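RTX-adhesin (Marinomonas primoryensis, PDB 5IRB) binds its Antarctic bacterium to diatoms and ice, this calcium-binding part probably serving to retain the adhesin at the cell surface. Local coordinates at residues 75-80 and 102-107; 13-18 and 30-35; 48-53 and 80-85. All blocks are in the same frame, centred on the assembly; numbering follows the deposited sequence.

Contact 1 of 3, residues 75-80 and 102-107; sequences SADSDR and ESFIVK. With CA (calcium ion), chain H.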
ATOM      1  N   SER A  75      -5.366  30.615  13.668  1.00 40.09           N
ATOM      2  CA  SER A  75      -4.484  29.478  13.456  1.00 42.17           C
ATOM      3  C   SER A  75      -3.068  29.750  13.983  1.00 42.62           C
ATOM      4  O   SER A  75      -2.445  28.880  14.598  1.00 43.43           O
ATOM      5  CB  SER A  75      -4.443  29.135  11.964  1.00 43.98           C
ATOM      6  OG  SER A  75      -3.512  28.100  11.723  1.00 47.18           O
ATOM      7  N   ALA A  76      -2.603  30.983  13.808  1.00 43.03           N
ATOM      8  CA  ALA A  76      -1.269  31.390  14.248  1.00 43.67           C
ATOM      9  C   ALA A  76      -1.164  31.748  15.730  1.00 43.21           C
ATOM     10  O   ALA A  76      -0.050  31.816  16.264  1.00 43.66           O
ATOM     11  CB  ALA A  76      -0.783  32.565  13.413  1.00 44.56           C
ATOM     12  N   ASP A  77      -2.297  32.013  16.387  1.00 42.09           N
ATOM     13  CA  ASP A  77      -2.264  32.544  17.756  1.00 41.46           C
ATOM     14  C   ASP A  77      -1.514  31.578  18.672  1.00 41.93           C
ATOM     15  O   ASP A  77      -1.946  30.442  18.889  1.00 41.46           O
ATOM     16  CB  ASP A  77      -3.691  32.798  18.280  1.00 39.84           C
ATOM     17  CG  ASP A  77      -3.715  33.337  19.708  1.00 39.95           C
ATOM     18  OD1 ASP A  77      -3.560  34.579  19.903  1.00 39.60           O
ATOM     19  OD2 ASP A  77      -3.893  32.508  20.645  1.00 39.40           O
ATOM     20  N   SER A  78      -0.403  32.060  19.225  1.00 43.21           N
ATOM     21  CA  SER A  78       0.561  31.190  19.904  1.00 44.95           C
ATOM     22  C   SER A  78      -0.047  30.331  21.011  1.00 43.73           C
ATOM     23  O   SER A  78       0.249  29.141  21.082  1.00 43.72           O
ATOM     24  CB  SER A  78       1.725  32.001  20.467  1.00 47.15           C
ATOM     25  OG  SER A  78       1.262  33.207  21.031  1.00 48.50           O
ATOM     26  N   ASP A  79      -0.883  30.903  21.881  1.00 41.26           N
ATOM     27  CA  ASP A  79      -1.397  30.079  22.970  1.00 40.46           C
ATOM     28  C   ASP A  79      -2.789  29.519  22.712  1.00 38.45           C
ATOM     29  O   ASP A  79      -3.364  28.903  23.601  1.00 38.31           O
ATOM     30  CB  ASP A  79      -1.375  30.846  24.295  1.00 40.98           C
ATOM     31  CG  ASP A  79      -2.216  32.111  24.261  1.00 39.95           C
ATOM     32  OD1 ASP A  79      -2.758  32.456  23.202  1.00 38.79           O
ATOM     33  OD2 ASP A  79      -2.317  32.767  25.306  1.00 40.96           O
ATOM     34  N   ARG A  80      -3.310  29.701  21.501  1.00 37.31           N
ATOM     35  CA  ARG A  80      -4.671  29.256  21.174  1.00 36.74           C
ATOM     36  C   ARG A  80      -5.688  29.803  22.188  1.00 35.77           C
ATOM     37  O   ARG A  80      -6.581  29.092  22.647  1.00 35.75           O
ATOM     38  CB  ARG A  80      -4.754  27.720  21.084  1.00 37.89           C
ATOM     39  CG  ARG A  80      -4.209  27.119  19.758  1.00 38.79           C
ATOM     40  CD  ARG A  80      -2.696  27.007  19.729  1.00 40.15           C
ATOM     41  NE  ARG A  80      -2.226  26.226  18.576  1.00 41.44           N
ATOM     42  CZ  ARG A  80      -2.007  26.722  17.358  1.00 41.82           C
ATOM     43  NH1 ARG A  80      -2.196  28.015  17.109  1.00 41.49           N
ATOM     44  NH2 ARG A  80      -1.590  25.932  16.382  1.00 42.93           N
ATOM     45  N   GLU A 102     -10.962  32.981  25.792  1.00 34.44           N
ATOM     46  CA  GLU A 102     -11.544  31.813  25.168  1.00 35.46           C
ATOM     47  C   GLU A 102     -10.434  31.002  24.512  1.00 34.85           C
ATOM     48  O   GLU A 102      -9.755  31.467  23.600  1.00 34.08           O
ATOM     49  CB  GLU A 102     -12.593  32.224  24.126  1.00 35.90           C
ATOM     50  CG  GLU A 102     -13.411  31.061  23.566  1.00 37.84           C
ATOM     51  CD  GLU A 102     -14.214  30.357  24.628  1.00 39.93           C
ATOM     52  OE1 GLU A 102     -14.498  30.985  25.666  1.00 41.45           O
ATOM     53  OE2 GLU A 102     -14.556  29.170  24.430  1.00 41.30           O
ATOM     54  N   SER A 103     -10.238  29.794  25.011  1.00 36.20           N
ATOM     55  CA  SER A 103      -9.307  28.864  24.392  1.00 36.86           C
ATOM     56  C   SER A 103      -9.987  28.067  23.289  1.00 36.63           C
ATOM     57  O   SER A 103     -11.213  27.929  23.250  1.00 36.00           O
ATOM     58  CB  SER A 103      -8.714  27.924  25.432  1.00 38.44           C
ATOM     59  OG  SER A 103      -9.676  26.998  25.892  1.00 40.01           O
ATOM     60  N   PHE A 104      -9.179  27.585  22.357  1.00 36.42           N
ATOM     61  CA  PHE A 104      -9.704  26.819  21.239  1.00 36.54           C
ATOM     62  C   PHE A 104      -8.622  25.861  20.778  1.00 36.84           C
ATOM     63  O   PHE A 104      -7.480  25.934  21.243  1.00 36.50           O
ATOM     64  CB  PHE A 104     -10.183  27.734  20.113  1.00 35.95           C
ATOM     65  CG  PHE A 104      -9.124  28.638  19.579  1.00 35.94           C
ATOM     66  CD1 PHE A 104      -8.816  29.827  20.226  1.00 35.53           C
ATOM     67  CD2 PHE A 104      -8.430  28.306  18.431  1.00 36.51           C
ATOM     68  CE1 PHE A 104      -7.839  30.660  19.742  1.00 35.29           C
ATOM     69  CE2 PHE A 104      -7.450  29.133  17.941  1.00 36.36           C
ATOM     70  CZ  PHE A 104      -7.148  30.317  18.601  1.00 36.16           C
ATOM     71  N   ILE A 105      -9.008  24.941  19.900  1.00 37.29           N
ATOM     72  CA  ILE A 105      -8.084  23.964  19.315  1.00 37.83           C
ATOM     73  C   ILE A 105      -7.837  24.242  17.836  1.00 37.56           C
ATOM     74  O   ILE A 105      -8.776  24.504  17.081  1.00 37.26           O
ATOM     75  CB  ILE A 105      -8.644  22.554  19.487  1.00 39.13           C
ATOM     76  CG1 ILE A 105      -8.827  22.263  20.983  1.00 39.56           C
ATOM     77  CG2 ILE A 105      -7.775  21.501  18.746  1.00 40.06           C
ATOM     78  CD1 ILE A 105      -9.608  21.011  21.266  1.00 41.50           C
ATOM     79  N   VAL A 106      -6.575  24.173  17.422  1.00 37.92           N
ATOM     80  CA  VAL A 106      -6.234  24.251  16.004  1.00 38.18           C
ATOM     81  C   VAL A 106      -5.782  22.872  15.499  1.00 39.63           C
ATOM     82  O   VAL A 106      -4.825  22.300  16.011  1.00 39.85           O
ATOM     83  CB  VAL A 106      -5.133  25.285  15.733  1.00 37.88           C
ATOM     84  CG1 VAL A 106      -4.802  25.335  14.248  1.00 38.43           C
ATOM     85  CG2 VAL A 106      -5.583  26.669  16.211  1.00 37.14           C
ATOM     86  N   LYS A 107      -6.490  22.383  14.484  1.00 40.43           N
ATOM     87  CA  LYS A 107      -6.280  21.086  13.839  1.00 42.07           C
ATOM     88  C   LYS A 107      -6.494  21.248  12.349  1.00 42.22           C
ATOM     89  O   LYS A 107      -7.602  21.074  11.857  1.00 42.35           O
ATOM     90  CB  LYS A 107      -7.243  20.040  14.406  1.00 43.43           C
ATOM     91  CG  LYS A 107      -7.003  18.594  13.943  1.00 45.80           C
ATOM     92  CD  LYS A 107      -5.651  18.038  14.345  1.00 46.72           C
ATOM     93  CE  LYS A 107      -5.492  16.593  13.842  1.00 48.86           C
ATOM     94  NZ  LYS A 107      -6.592  15.717  14.367  1.00 50.05           N
TER
HETATM   95 CA    CA H 606      -3.602  34.456  22.285  1.00 38.80          CA
HETATM   96  O   HOH W   1      -1.178  35.052  21.850  0.50 24.22           O
HETATM   97  O   HOH W   2      -3.329  35.158  24.634  1.00 32.64           O
HETATM   98  O   HOH W   3      -4.250  36.908  21.989  1.00 31.99           O

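Contact 2 of 3, residues 13-18 and 30-35; sequences DPVTGD and VTLTGV. With CA (calcium ion), chain C.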
ATOM      1  N   ASP A  13     -18.472  32.966  23.019  1.00 38.92           N
ATOM      2  CA  ASP A  13     -19.008  31.662  22.622  1.00 40.24           C
ATOM      3  C   ASP A  13     -17.886  30.777  22.088  1.00 39.50           C
ATOM      4  O   ASP A  13     -16.875  31.296  21.610  1.00 37.99           O
ATOM      5  CB  ASP A  13     -20.092  31.832  21.555  1.00 41.52           C
ATOM      6  CG  ASP A  13     -21.265  32.652  22.040  1.00 42.21           C
ATOM      7  OD1 ASP A  13     -21.694  32.459  23.195  1.00 42.75           O
ATOM      8  OD2 ASP A  13     -21.748  33.511  21.277  1.00 42.51           O
ATOM      9  N   PRO A  14     -18.065  29.443  22.152  1.00 41.14           N
ATOM     10  CA  PRO A  14     -17.084  28.512  21.581  1.00 40.76           C
ATOM     11  C   PRO A  14     -16.731  28.884  20.148  1.00 39.78           C
ATOM     12  O   PRO A  14     -17.623  29.183  19.357  1.00 40.38           O
ATOM     13  CB  PRO A  14     -17.806  27.168  21.642  1.00 43.27           C
ATOM     14  CG  PRO A  14     -18.687  27.301  22.852  1.00 44.29           C
ATOM     15  CD  PRO A  14     -19.160  28.733  22.842  1.00 43.08           C
ATOM     16  N   VAL A  15     -15.441  28.884  19.834  1.00 38.35           N
ATOM     17  CA  VAL A  15     -14.972  29.291  18.523  1.00 37.87           C
ATOM     18  C   VAL A  15     -15.463  28.381  17.390  1.00 39.40           C
ATOM     19  O   VAL A  15     -15.199  27.173  17.397  1.00 39.84           O
ATOM     20  CB  VAL A  15     -13.444  29.381  18.509  1.00 37.13           C
ATOM     21  CG1 VAL A  15     -12.949  29.653  17.104  1.00 37.21           C
ATOM     22  CG2 VAL A  15     -12.982  30.473  19.484  1.00 36.34           C
ATOM     23  N   THR A  16     -16.173  28.986  16.433  1.00 40.14           N
ATOM     24  CA  THR A  16     -16.934  28.294  15.383  1.00 42.27           C
ATOM     25  C   THR A  16     -17.890  27.224  15.906  1.00 44.43           C
ATOM     26  O   THR A  16     -18.151  26.231  15.219  1.00 46.22           O
ATOM     27  CB  THR A  16     -16.007  27.609  14.351  1.00 42.31           C
ATOM     28  OG1 THR A  16     -15.271  26.556  14.988  1.00 41.51           O
ATOM     29  CG2 THR A  16     -15.049  28.605  13.749  1.00 41.34           C
ATOM     30  N   GLY A  17     -18.409  27.413  17.113  1.00 45.03           N
ATOM     31  CA  GLY A  17     -19.323  26.441  17.688  1.00 47.18           C
ATOM     32  C   GLY A  17     -18.703  25.176  18.269  1.00 48.20           C
ATOM     33  O   GLY A  17     -19.108  24.746  19.352  1.00 49.62           O
ATOM     34  N   ASP A  18     -17.772  24.549  17.550  1.00 47.72           N
ATOM     35  CA  ASP A  18     -17.129  23.336  18.057  1.00 48.22           C
ATOM     36  C   ASP A  18     -15.771  23.547  18.744  1.00 45.86           C
ATOM     37  O   ASP A  18     -15.121  22.564  19.121  1.00 46.56           O
ATOM     38  CB  ASP A  18     -16.975  22.303  16.930  1.00 49.66           C
ATOM     39  CG  ASP A  18     -15.985  22.728  15.853  1.00 49.20           C
ATOM     40  OD1 ASP A  18     -15.626  23.916  15.804  1.00 47.71           O
ATOM     41  OD2 ASP A  18     -15.566  21.863  15.040  1.00 50.36           O
ATOM     42  N   VAL A  30     -13.554  34.124  10.001  1.00 43.69           N
ATOM     43  CA  VAL A  30     -14.302  33.410  11.025  1.00 43.12           C
ATOM     44  C   VAL A  30     -15.096  34.416  11.884  1.00 42.19           C
ATOM     45  O   VAL A  30     -14.597  35.494  12.191  1.00 42.00           O
ATOM     46  CB  VAL A  30     -13.347  32.570  11.897  1.00 41.66           C
ATOM     47  CG1 VAL A  30     -14.057  32.019  13.109  1.00 41.18           C
ATOM     48  CG2 VAL A  30     -12.718  31.418  11.058  1.00 43.11           C
ATOM     49  N   THR A  31     -16.323  34.057  12.252  1.00 42.30           N
ATOM     50  CA  THR A  31     -17.150  34.878  13.108  1.00 41.62           C
ATOM     51  C   THR A  31     -17.104  34.410  14.549  1.00 39.80           C
ATOM     52  O   THR A  31     -17.475  33.276  14.857  1.00 39.88           O
ATOM     53  CB  THR A  31     -18.594  34.877  12.624  1.00 43.72           C
ATOM     54  OG1 THR A  31     -18.620  35.376  11.285  1.00 44.65           O
ATOM     55  CG2 THR A  31     -19.458  35.780  13.515  1.00 43.58           C
ATOM     56  N   LEU A  32     -16.600  35.279  15.419  1.00 38.12           N
ATOM     57  CA  LEU A  32     -16.562  35.016  16.840  1.00 36.96           C
ATOM     58  C   LEU A  32     -17.699  35.808  17.461  1.00 36.85           C
ATOM     59  O   LEU A  32     -18.045  36.872  16.968  1.00 36.48           O
ATOM     60  CB  LEU A  32     -15.216  35.438  17.421  1.00 36.08           C
ATOM     61  CG  LEU A  32     -13.975  34.769  16.831  1.00 36.27           C
ATOM     62  CD1 LEU A  32     -12.709  35.275  17.508  1.00 35.65           C
ATOM     63  CD2 LEU A  32     -14.081  33.256  16.963  1.00 37.10           C
ATOM     64  N   THR A  33     -18.283  35.290  18.534  1.00 36.98           N
ATOM     65  CA  THR A  33     -19.504  35.861  19.073  1.00 37.80           C
ATOM     66  C   THR A  33     -19.476  35.722  20.580  1.00 37.44           C
ATOM     67  O   THR A  33     -18.717  34.916  21.117  1.00 36.95           O
ATOM     68  CB  THR A  33     -20.788  35.183  18.541  1.00 39.59           C
ATOM     69  OG1 THR A  33     -20.916  33.879  19.110  1.00 39.70           O
ATOM     70  CG2 THR A  33     -20.815  35.105  17.013  1.00 40.74           C
ATOM     71  N   GLY A  34     -20.305  36.510  21.261  1.00 37.59           N
ATOM     72  CA  GLY A  34     -20.477  36.337  22.678  1.00 37.90           C
ATOM     73  C   GLY A  34     -21.564  37.229  23.218  1.00 38.78           C
ATOM     74  O   GLY A  34     -22.414  37.737  22.477  1.00 39.58           O
ATOM     75  N   VAL A  35     -21.530  37.423  24.529  1.00 38.75           N
ATOM     76  CA  VAL A  35     -22.551  38.190  25.222  1.00 39.56           C
ATOM     77  C   VAL A  35     -21.884  39.024  26.308  1.00 38.54           C
ATOM     78  O   VAL A  35     -20.830  38.645  26.838  1.00 38.08           O
ATOM     79  CB  VAL A  35     -23.639  37.296  25.837  1.00 41.67           C
ATOM     80  CG1 VAL A  35     -24.454  36.623  24.759  1.00 43.53           C
ATOM     81  CG2 VAL A  35     -23.029  36.266  26.777  1.00 41.81           C
TER
HETATM   82 CA    CA C 601     -14.872  24.475  13.507  1.00 38.49          CA
HETATM   83  O   HOH W   4     -16.933  32.827  19.198  1.00 31.67           O
HETATM   84  O   HOH W   5     -23.834  35.681  20.903  1.00 55.14           O
HETATM   85  O   HOH W   6     -17.635  31.476  16.713  1.00 36.28           O
HETATM   86  O   HOH W   7     -17.355  24.465  13.326  1.00 49.95           O
HETATM   87  O   HOH W   8     -14.005  21.959  12.674  1.00 39.19           O
HETATM   88  O   HOH W   9     -15.826  22.552  11.600  1.00 44.10           O

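Contact 3 of 3, residues 48-53 and 80-85; sequences LVINGV and RIVDAS. With CA (calcium ion), chain H.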
ATOM      1  N   LEU A  48     -11.055  42.398  20.943  1.00 35.75           N
ATOM      2  CA  LEU A  48     -10.467  41.058  20.922  1.00 35.56           C
ATOM      3  C   LEU A  48      -9.036  41.162  20.450  1.00 36.23           C
ATOM      4  O   LEU A  48      -8.748  41.932  19.541  1.00 35.83           O
ATOM      5  CB  LEU A  48     -11.202  40.133  19.957  1.00 36.42           C
ATOM      6  CG  LEU A  48     -12.676  39.758  20.029  1.00 36.93           C
ATOM      7  CD1 LEU A  48     -12.931  38.609  19.067  1.00 37.58           C
ATOM      8  CD2 LEU A  48     -13.061  39.357  21.426  1.00 36.57           C
ATOM      9  N   VAL A  49      -8.140  40.372  21.030  1.00 35.95           N
ATOM     10  CA  VAL A  49      -6.776  40.310  20.505  1.00 36.78           C
ATOM     11  C   VAL A  49      -6.440  38.878  20.145  1.00 36.33           C
ATOM     12  O   VAL A  49      -6.633  37.971  20.945  1.00 35.16           O
ATOM     13  CB  VAL A  49      -5.726  40.870  21.492  1.00 37.82           C
ATOM     14  CG1 VAL A  49      -4.314  40.740  20.897  1.00 39.92           C
ATOM     15  CG2 VAL A  49      -6.043  42.329  21.836  1.00 38.43           C
ATOM     16  N   ILE A  50      -5.921  38.687  18.937  1.00 37.20           N
ATOM     17  CA  ILE A  50      -5.605  37.360  18.432  1.00 37.87           C
ATOM     18  C   ILE A  50      -4.384  37.477  17.558  1.00 38.51           C
ATOM     19  O   ILE A  50      -4.360  38.263  16.603  1.00 38.14           O
ATOM     20  CB  ILE A  50      -6.759  36.745  17.592  1.00 38.61           C
ATOM     21  CG1 ILE A  50      -8.085  36.745  18.361  1.00 38.21           C
ATOM     22  CG2 ILE A  50      -6.404  35.345  17.141  1.00 39.43           C
ATOM     23  CD1 ILE A  50      -9.292  36.833  17.460  1.00 38.80           C
ATOM     24  N   ASN A  51      -3.363  36.701  17.908  1.00 39.14           N
ATOM     25  CA  ASN A  51      -2.096  36.690  17.169  1.00 40.46           C
ATOM     26  C   ASN A  51      -1.518  38.110  17.092  1.00 41.45           C
ATOM     27  O   ASN A  51      -0.998  38.529  16.060  1.00 42.41           O
ATOM     28  CB  ASN A  51      -2.319  36.074  15.775  1.00 40.86           C
ATOM     29  CG  ASN A  51      -1.012  35.869  14.981  1.00 42.74           C
ATOM     30  OD1 ASN A  51       0.011  35.507  15.546  1.00 43.82           O
ATOM     31  ND2 ASN A  51      -1.068  36.088  13.675  1.00 43.02           N
ATOM     32  N   GLY A  52      -1.638  38.857  18.196  1.00 41.11           N
ATOM     33  CA  GLY A  52      -1.278  40.269  18.245  1.00 42.07           C
ATOM     34  C   GLY A  52      -2.139  41.247  17.455  1.00 42.20           C
ATOM     35  O   GLY A  52      -1.841  42.447  17.369  1.00 44.43           O
ATOM     36  N   VAL A  53      -3.244  40.761  16.906  1.00 40.69           N
ATOM     37  CA  VAL A  53      -4.069  41.607  16.052  1.00 40.72           C
ATOM     38  C   VAL A  53      -5.350  41.929  16.812  1.00 38.78           C
ATOM     39  O   VAL A  53      -5.987  41.036  17.376  1.00 36.81           O
ATOM     40  CB  VAL A  53      -4.418  40.928  14.712  1.00 41.30           C
ATOM     41  CG1 VAL A  53      -5.291  41.840  13.873  1.00 42.20           C
ATOM     42  CG2 VAL A  53      -3.144  40.549  13.941  1.00 43.34           C
ATOM     43  N   ARG A  80      -3.310  29.701  21.501  1.00 37.31           N
ATOM     44  CA  ARG A  80      -4.671  29.256  21.174  1.00 36.74           C
ATOM     45  C   ARG A  80      -5.688  29.803  22.188  1.00 35.77           C
ATOM     46  O   ARG A  80      -6.581  29.092  22.647  1.00 35.75           O
ATOM     47  CB  ARG A  80      -4.754  27.720  21.084  1.00 37.89           C
ATOM     48  CG  ARG A  80      -4.209  27.119  19.758  1.00 38.79           C
ATOM     49  CD  ARG A  80      -2.696  27.007  19.729  1.00 40.15           C
ATOM     50  NE  ARG A  80      -2.226  26.226  18.576  1.00 41.44           N
ATOM     51  CZ  ARG A  80      -2.007  26.722  17.358  1.00 41.82           C
ATOM     52  NH1 ARG A  80      -2.196  28.015  17.109  1.00 41.49           N
ATOM     53  NH2 ARG A  80      -1.590  25.932  16.382  1.00 42.93           N
ATOM     54  N   ILE A  81      -5.504  31.068  22.557  1.00 35.20           N
ATOM     55  CA  ILE A  81      -6.444  31.771  23.440  1.00 34.64           C
ATOM     56  C   ILE A  81      -6.784  33.121  22.849  1.00 33.52           C
ATOM     57  O   ILE A  81      -5.887  33.884  22.486  1.00 33.25           O
ATOM     58  CB  ILE A  81      -5.883  31.993  24.863  1.00 35.68           C
ATOM     59  CG1 ILE A  81      -5.600  30.669  25.563  1.00 37.14           C
ATOM     60  CG2 ILE A  81      -6.858  32.804  25.717  1.00 35.11           C
ATOM     61  CD1 ILE A  81      -4.679  30.840  26.737  1.00 38.37           C
ATOM     62  N   VAL A  82      -8.080  33.387  22.732  1.00 32.89           N
ATOM     63  CA  VAL A  82      -8.578  34.705  22.388  1.00 32.70           C
ATOM     64  C   VAL A  82      -8.633  35.543  23.683  1.00 32.83           C
ATOM     65  O   VAL A  82      -9.296  35.143  24.634  1.00 32.68           O
ATOM     66  CB  VAL A  82      -9.971  34.627  21.752  1.00 32.37           C
ATOM     67  CG1 VAL A  82     -10.511  36.039  21.485  1.00 32.22           C
ATOM     68  CG2 VAL A  82      -9.946  33.798  20.468  1.00 32.80           C
ATOM     69  N   ASP A  83      -7.949  36.688  23.718  1.00 33.55           N
ATOM     70  CA  ASP A  83      -8.107  37.640  24.831  1.00 34.55           C
ATOM     71  C   ASP A  83      -9.151  38.694  24.469  1.00 33.15           C
ATOM     72  O   ASP A  83      -9.098  39.288  23.390  1.00 33.39           O
ATOM     73  CB  ASP A  83      -6.773  38.317  25.192  1.00 36.22           C
ATOM     74  CG  ASP A  83      -5.653  37.315  25.515  1.00 38.60           C
ATOM     75  OD1 ASP A  83      -5.863  36.377  26.323  1.00 41.18           O
ATOM     76  OD2 ASP A  83      -4.536  37.483  24.974  1.00 40.52           O
ATOM     77  N   ALA A  84     -10.080  38.947  25.383  1.00 32.38           N
ATOM     78  CA  ALA A  84     -11.155  39.880  25.092  1.00 31.87           C
ATOM     79  C   ALA A  84     -11.375  40.855  26.239  1.00 31.41           C
ATOM     80  O   ALA A  84     -11.196  40.509  27.401  1.00 31.14           O
ATOM     81  CB  ALA A  84     -12.430  39.121  24.810  1.00 31.66           C
ATOM     82  N   SER A  85     -11.750  42.071  25.898  1.00 31.40           N
ATOM     83  CA  SER A  85     -12.235  42.996  26.916  1.00 31.49           C
ATOM     84  C   SER A  85     -13.391  43.847  26.393  1.00 31.32           C
ATOM     85  O   SER A  85     -13.606  43.960  25.173  1.00 31.29           O
ATOM     86  CB  SER A  85     -11.086  43.869  27.426  1.00 32.22           C
ATOM     87  OG  SER A  85     -10.590  44.705  26.397  1.00 32.96           O
TER
HETATM   88 CA    CA H 606      -3.602  34.456  22.285  1.00 38.80          CA
HETATM   89  O   HOH W   3      -4.250  36.908  21.989  1.00 31.99           O
HETATM   90  O   HOH W   2      -3.329  35.158  24.634  1.00 32.64           O
HETATM   91  O   HOH W   1      -1.178  35.052  21.850  0.50 24.22           O

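Contact 1 of 3, residues 75-80 and 102-107
Arg80 lies across Val106 and Phe104, with its aliphatic stem and guanidinium on the valine and its backbone on the phenylalanine ring. Bent at chi2 (80°), the arginine chain turns back toward the end of the helix and crosses the Val106 side chain at about a right angle. Val106 CG2 sits 3.7 Å above the guanidinium plane, over its centre. NH1 of Arg80 is held at the helix end by two carbonyls, bonding to Ser75 O at 2.7 Å and to Asp77 O at 3.0 Å. The backbone N of Arg80 reaches Asp77 O from the opposite face of that carbonyl and closes a type I turn. Phe104 CG stands between its backbone N and carbonyl carbon (chi1 58°), which lays the ring against Arg80, with CZ 3.7 Å from Arg80 CA; Asp77 CB meets the ring edge. The one backbone bond across, Phe104 N to Arg80 O, spans 3.0 Å. Asp77 grips the calcium ion with both carboxylate oxygens and Asp79 with OD1, while Asp77 OD1 also accepts from Asn51 N. The turn thus links helix 71-76 to strand 81-89 and rests on strand 95-106, which lies between strands 81-89 and 20-21 in the mixed sheet.

Contact 2 of 3, residues 13-18 and 30-35
The loop 13-18 runs nearly antiparallel to strand 30-35, the directions of the touching parts being 164° apart, and Asp13 N bonds to Thr33 O at 2.7 Å before a type II turn runs from Pro14 to Gly17. Asp13 and Thr33 also meet through their side chains: Thr33 OG1, set between its own backbone N and carbonyl carbon (chi1 72°), donates to Asp13 OD2 at 2.4 Å, implausibly short, so the exact length is doubtful. A water donates to both Asp13 OD2 and Gly34 O, bridging the same end. Farther along, two more waters lie between the backbones, accepting from Thr33 N and Thr16 N and probably donating to Asp13 O and Thr31 O. Beside these bridges the packing is apolar. Both methyls of Val15 meet Leu32 CD2, CG1 at 3.8 Å, and Thr16 CG2 rests 3.6 Å from Val30 CG1. The two branches of Thr16 thereby divide their work, because its OG1 binds the calcium ion at 2.6 Å. Asp18 OD1 is a second ligand, and Val20 and Glu25 complete the protein's share. The result is a calcium-binding loop that crosses from strand 8-12 of one sheet to 20-21 of the other, fastened to strand 29-38 of a beta-sandwich domain; equivalent Thr-Asp-Val-Glu sites recur in the next two domains.

Contact 3 of 3, residues 48-53 and 80-85
Strands 48-50 and 81-85 run side by side, antiparallel, their axes 4.7 Å apart at closest approach and 156° between directions. Backbone bonds set the register. Val49 and Asp83 form a hydrogen-bonded pair in which Val49 N donates to Asp83 O at 2.8 Å; the return bond from Asp83 N to Val49 O is weak at 3.3 Å. Leu48 and Ala84 form the adjoining non-hydrogen-bonded pair, and the CA-H of Leu48 also points at Asp83 O.

Apolar contacts occupy the face bearing Leu48 and Ala84. Leu48 CD2 presses on Ala84 CB at 3.5 Å, tighter than usual for two carbons, and also meets Val82 CG1 at 4.2 Å. Setting Ile50 CG1 anti to its carbonyl carbon (chi1 -54°) directs it to Val82, whose CG1 it meets obliquely at 4.0 Å.

Water and metal take over on the face of Val49 and Asp83. Ile81 O binds the calcium ion at 2.4 Å. Asp83 does not reach the metal directly: its OD2 accepts from two of the metal's waters, one of which also donates to Val49 O. Asp83 is thus a second-shell residue that steadies the coordinated waters and may add to the negative field around the ion.

Beyond Ile50, a type I' turn leads into strand 53-58, and Asn51 ND2 bonds to Asp73 OD1. Strand 81-89 lies between strands 43-50 and 95-106 in the mixed sheet. Leu48 and Ile50 pack on strand 64-70 and Ala84 on strand 8-12 of the facing sheet, while helix 71-76 covers Ile50.

Overall arrangement
From the N terminus, contact 2 comes first: the calcium loop after strand 8-12 meets strand 29-38, closing a short loop that holds strand 20-21 and helix 23-26. Contacts 1 and 3 follow and cross along the chain. Contact 3 closes a loop of strands 53-58 and 64-70 and helix 71-76, joining strands 43-50 and 81-89; contact 1 closes one holding strand 81-89 and most of 95-106, tying the turn before 81-89 to the end of 95-106. They share Arg80 and one calcium ion, whose protein ligands come from both. Leu32 packs on Leu48 and Ile50, and Val15 on Phe104, so contact 2 connects the facing sheets of this first domain.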